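Local coordinates for uncharacterized protein (Singapore grouper iridovirus, PDB 3RJ2) that binds histone H3 and, as a viral protein, probably acts on the chromatin or histones of the infected host cell, at residues D50-M53 with F54-H57; A99-N102 with V103-T106. All coordinates share one frame; numbering follows the deposited sequence.

Interaction 1: residues D50-M53 with F54-H57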
loop_
_atom_site.group_PDB
_atom_site.type_symbol
_atom_site.label_atom_id
_atom_site.label_comp_id
_atom_site.label_asym_id
_atom_site.label_seq_id
_atom_site.Cartn_x
_atom_site.Cartn_y
_atom_site.Cartn_z
ATOM N N ASP A 50 3.072 -3.998 -10.674
ATOM C CA ASP A 50 4.194 -4.572 -11.410
ATOM C C ASP A 50 5.197 -5.119 -10.401
ATOM O O ASP A 50 5.825 -4.353 -9.667
ATOM C CB ASP A 50 4.841 -3.476 -12.256
ATOM C CG ASP A 50 5.527 -4.012 -13.492
ATOM O OD1 ASP A 50 5.971 -5.187 -13.491
ATOM O OD2 ASP A 50 5.620 -3.244 -14.480
ATOM N N GLY A 51 5.315 -6.441 -10.335
ATOM C CA GLY A 51 6.226 -7.091 -9.407
ATOM C C GLY A 51 6.819 -8.366 -9.987
ATOM O O GLY A 51 7.351 -8.371 -11.109
ATOM N N GLU A 52 6.724 -9.444 -9.212
ATOM C CA GLU A 52 7.251 -10.754 -9.576
ATOM C C GLU A 52 6.252 -11.805 -9.101
ATOM O O GLU A 52 5.447 -11.535 -8.205
ATOM C CB GLU A 52 8.611 -11.003 -8.906
ATOM C CG GLU A 52 9.731 -10.015 -9.287
ATOM C CD GLU A 52 10.031 -9.986 -10.777
ATOM O OE1 GLU A 52 9.828 -11.022 -11.447
ATOM O OE2 GLU A 52 10.470 -8.926 -11.286
ATOM N N MET A 53 6.312 -12.992 -9.701
ATOM C CA MET A 53 5.397 -14.071 -9.367
ATOM C C MET A 53 5.540 -14.409 -7.902
ATOM O O MET A 53 6.642 -14.333 -7.351
ATOM C CB MET A 53 5.700 -15.326 -10.190
ATOM C CG MET A 53 5.466 -15.186 -11.702
ATOM S SD MET A 53 5.855 -16.696 -12.671
ATOM C CE MET A 53 7.452 -17.122 -12.016
ATOM N N PHE A 54 4.415 -14.788 -7.296
ATOM C CA PHE A 54 4.326 -15.236 -5.903
ATOM C C PHE A 54 4.627 -14.145 -4.868
ATOM O O PHE A 54 4.744 -14.449 -3.684
ATOM C CB PHE A 54 5.156 -16.519 -5.654
ATOM C CG PHE A 54 4.835 -17.651 -6.611
ATOM C CD1 PHE A 54 3.674 -18.405 -6.463
ATOM C CD2 PHE A 54 5.675 -17.935 -7.679
ATOM C CE1 PHE A 54 3.368 -19.439 -7.363
ATOM C CE2 PHE A 54 5.371 -18.963 -8.583
ATOM C CZ PHE A 54 4.219 -19.709 -8.417
ATOM N N MET A 55 4.717 -12.880 -5.293
ATOM C CA MET A 55 4.809 -11.764 -4.319
ATOM C C MET A 55 3.477 -11.571 -3.591
ATOM O O MET A 55 2.421 -11.858 -4.133
ATOM C CB MET A 55 5.176 -10.440 -5.004
ATOM C CG MET A 55 6.655 -10.101 -5.055
ATOM S SD MET A 55 6.818 -8.457 -5.781
ATOM C CE MET A 55 8.589 -8.436 -6.059
ATOM N N ARG A 56 3.534 -11.067 -2.369
ATOM C CA ARG A 56 2.324 -10.720 -1.655
ATOM C C ARG A 56 2.466 -9.289 -1.192
ATOM O O ARG A 56 3.532 -8.906 -0.735
ATOM C CB ARG A 56 2.127 -11.654 -0.469
ATOM C CG ARG A 56 1.038 -11.248 0.492
ATOM C CD ARG A 56 0.386 -12.478 1.084
ATOM N NE ARG A 56 0.827 -12.716 2.444
ATOM C CZ ARG A 56 0.655 -13.866 3.098
ATOM N NH1 ARG A 56 0.065 -14.909 2.511
ATOM N NH2 ARG A 56 1.094 -13.974 4.342
ATOM N N HIS A 57 1.397 -8.513 -1.319
ATOM C CA HIS A 57 1.341 -7.161 -0.763
ATOM C C HIS A 57 0.167 -7.040 0.200
ATOM O O HIS A 57 -0.835 -7.747 0.061
ATOM C CB HIS A 57 1.217 -6.118 -1.879
ATOM C CG HIS A 57 2.136 -6.376 -3.028
ATOM N ND1 HIS A 57 1.682 -6.735 -4.282
ATOM C CD2 HIS A 57 3.487 -6.391 -3.099
ATOM C CE1 HIS A 57 2.716 -6.938 -5.082
ATOM N NE2 HIS A 57 3.823 -6.733 -4.388
#

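Interaction 2: residues A99-N102 with V103-T106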
loop_
_atom_site.group_PDB
_atom_site.type_symbol
_atom_site.label_atom_id
_atom_site.label_comp_id
_atom_site.label_asym_id
_atom_site.label_seq_id
_atom_site.Cartn_x
_atom_site.Cartn_y
_atom_site.Cartn_z
ATOM N N ALA A 99 4.472 -3.367 0.360
ATOM C CA ALA A 99 4.906 -4.095 -0.833
ATOM C C ALA A 99 5.868 -5.244 -0.522
ATOM O O ALA A 99 6.806 -5.087 0.255
ATOM C CB ALA A 99 5.550 -3.134 -1.810
ATOM N N ALA A 100 5.633 -6.393 -1.153
ATOM C CA ALA A 100 6.356 -7.636 -0.891
ATOM C C ALA A 100 6.421 -7.904 0.606
ATOM O O ALA A 100 7.504 -8.039 1.176
ATOM C CB ALA A 100 7.760 -7.621 -1.511
ATOM N N ILE A 101 5.246 -7.966 1.234
ATOM C CA ILE A 101 5.144 -8.318 2.649
ATOM C C ILE A 101 5.510 -9.792 2.851
ATOM O O ILE A 101 5.653 -10.247 3.988
ATOM C CB ILE A 101 3.747 -8.013 3.241
ATOM C CG1 ILE A 101 3.806 -8.047 4.781
ATOM C CG2 ILE A 101 2.702 -8.989 2.690
ATOM C CD1 ILE A 101 2.815 -7.170 5.471
ATOM N N ASN A 102 5.652 -10.529 1.744
ATOM C CA ASN A 102 6.170 -11.907 1.790
ATOM C C ASN A 102 7.625 -11.942 2.224
ATOM O O ASN A 102 8.087 -12.959 2.735
ATOM C CB ASN A 102 5.958 -12.682 0.476
ATOM C CG ASN A 102 6.596 -12.022 -0.713
ATOM O OD1 ASN A 102 7.540 -12.564 -1.311
ATOM N ND2 ASN A 102 6.092 -10.855 -1.084
ATOM N N VAL A 103 8.324 -10.823 2.014
ATOM C CA VAL A 103 9.704 -10.633 2.448
ATOM C C VAL A 103 9.783 -9.851 3.781
ATOM O O VAL A 103 10.312 -10.360 4.761
ATOM C CB VAL A 103 10.528 -9.924 1.348
ATOM C CG1 VAL A 103 11.905 -9.493 1.862
ATOM C CG2 VAL A 103 10.678 -10.838 0.115
ATOM N N SER A 104 9.220 -8.640 3.814
ATOM C CA SER A 104 9.377 -7.731 4.950
ATOM C C SER A 104 8.739 -8.196 6.261
ATOM O O SER A 104 9.171 -7.780 7.338
ATOM C CB SER A 104 8.874 -6.323 4.596
ATOM O OG SER A 104 7.472 -6.281 4.431
ATOM N N LEU A 105 7.729 -9.055 6.193
ATOM C CA LEU A 105 7.050 -9.483 7.425
ATOM C C LEU A 105 7.970 -10.306 8.312
ATOM O O LEU A 105 7.944 -10.169 9.532
ATOM C CB LEU A 105 5.758 -10.256 7.145
ATOM C CG LEU A 105 4.966 -10.780 8.344
ATOM C CD1 LEU A 105 4.526 -9.651 9.288
ATOM C CD2 LEU A 105 3.772 -11.613 7.889
ATOM N N THR A 106 8.789 -11.144 7.683
ATOM C CA THR A 106 9.748 -11.969 8.407
ATOM C C THR A 106 11.116 -11.291 8.493
ATOM O O THR A 106 11.891 -11.579 9.403
ATOM C CB THR A 106 9.859 -13.359 7.777
ATOM O OG1 THR A 106 9.734 -13.229 6.363
ATOM C CG2 THR A 106 8.724 -14.247 8.268
HETATM O O HOH W 1 6.891 -4.010 2.831
#

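Interaction 1: residues D50-M53 with F54-H57
Met55 reaches back across the turn from Glu52 to Met55 and lays its thioether along the chain it has just left. Its CB sits 3.4 Å from Glu52 O, and CG stays near the same carbonyl. Beyond CG the chain is extended (chi2 -176°, chi3 -168°), which carries SD past the peptide to 3.6 Å from Glu52 N and 3.9 Å from Gly51 CA. The methyl CE ends against the aliphatic part of Glu52, 3.8 Å from its CG. The two side chains run side by side in the same direction, but the Glu52 chain bends at chi2 (-59°) and takes its carboxylate away from the sulfur.

The backbone under this pair is a type II beta turn, closed by the bond from Met55 N to Glu52 O at 3.3 Å; the donor lies above the carbonyl plane. Met53 and Phe54 occupy the two corners, Phe54 with positive phi. Their side chains meet on the exposed tip, where Met53 CB is 3.6 Å from Phe54 CD2.

The turn connects strand 44-50 of the antiparallel sheet to strand 56-62 of the mixed sheet. Backbone hydrogen bonds join Phe54 to Gly77 and Met55 to His76, in the loop after strand 68-75. The side chain of Met55 also touches Ile5 and Asn102, the latter in helix 101-104.

Interaction 2: residues A99-N102 with V103-T106
With chi1 at 69°, Ser104 tucks OG between its own backbone N and carbonyl carbon, turned back toward the start of the helix and 3.6 Å from Ile101 CA. There one water accepts a hydrogen bond from OG and donates another to Ala99 O, each 2.8 Å long, joining the helix to the residue before its N-cap. Ile101 sends CG1 away from its backbone N (chi1 -165°) and along the helix, to 3.8 Å from Leu105 CB; the two side chains cross at a slant, one turn apart.

Ala100, the N-cap residue, offers its carbonyl oxygen to two amides. Ser104 N comes in the carbonyl plane at 3.2 Å with a nearly straight N-H (170°), whereas Val103 N, at 3.0 Å, stands well above that plane. Leu105 N makes the next i to i+4 bond, to Ile101 O, also from above the carbonyl plane. Asn102 lies on another side of the turn, its OD1 approaching Val103 CG2 at 3.9 Å.

Around the turn, Ala100, Val103 and Ser104 touch Cys31 of strand 31-37, while Ile101 rests on Leu135 and both Ser104 and Leu105 on Phe131 of helix 128-136. Ala100 O takes both an i to i+3 and an i to i+4 bond, so 3-10 and alpha bonding mix in this single-turn helix, which Ala100 caps at its N end in the connection between strands 94-98 and 111-116 of the mixed sheet.

Going from the N terminus, the chain leaves strand 44-50 and interaction 1 closes the tight turn that delivers it into strand 56-62. It then runs through strands 68-75, 81-87 and 94-98 before interaction 2 winds the short helix that follows. The two contacts lie in series, neither enclosing nor crossing the other, with centres about 10 Å apart. They meet where strand 56-62 begins: Asn102 ND2 is 3.2 Å from Arg56 O, a probable hydrogen bond, and Ile101 CG2 packs on that same oxygen at 3.5 Å. Together they tie one of the links between the two sheets to the helix that follows strand 94-98, the neighbour of strand 56-62.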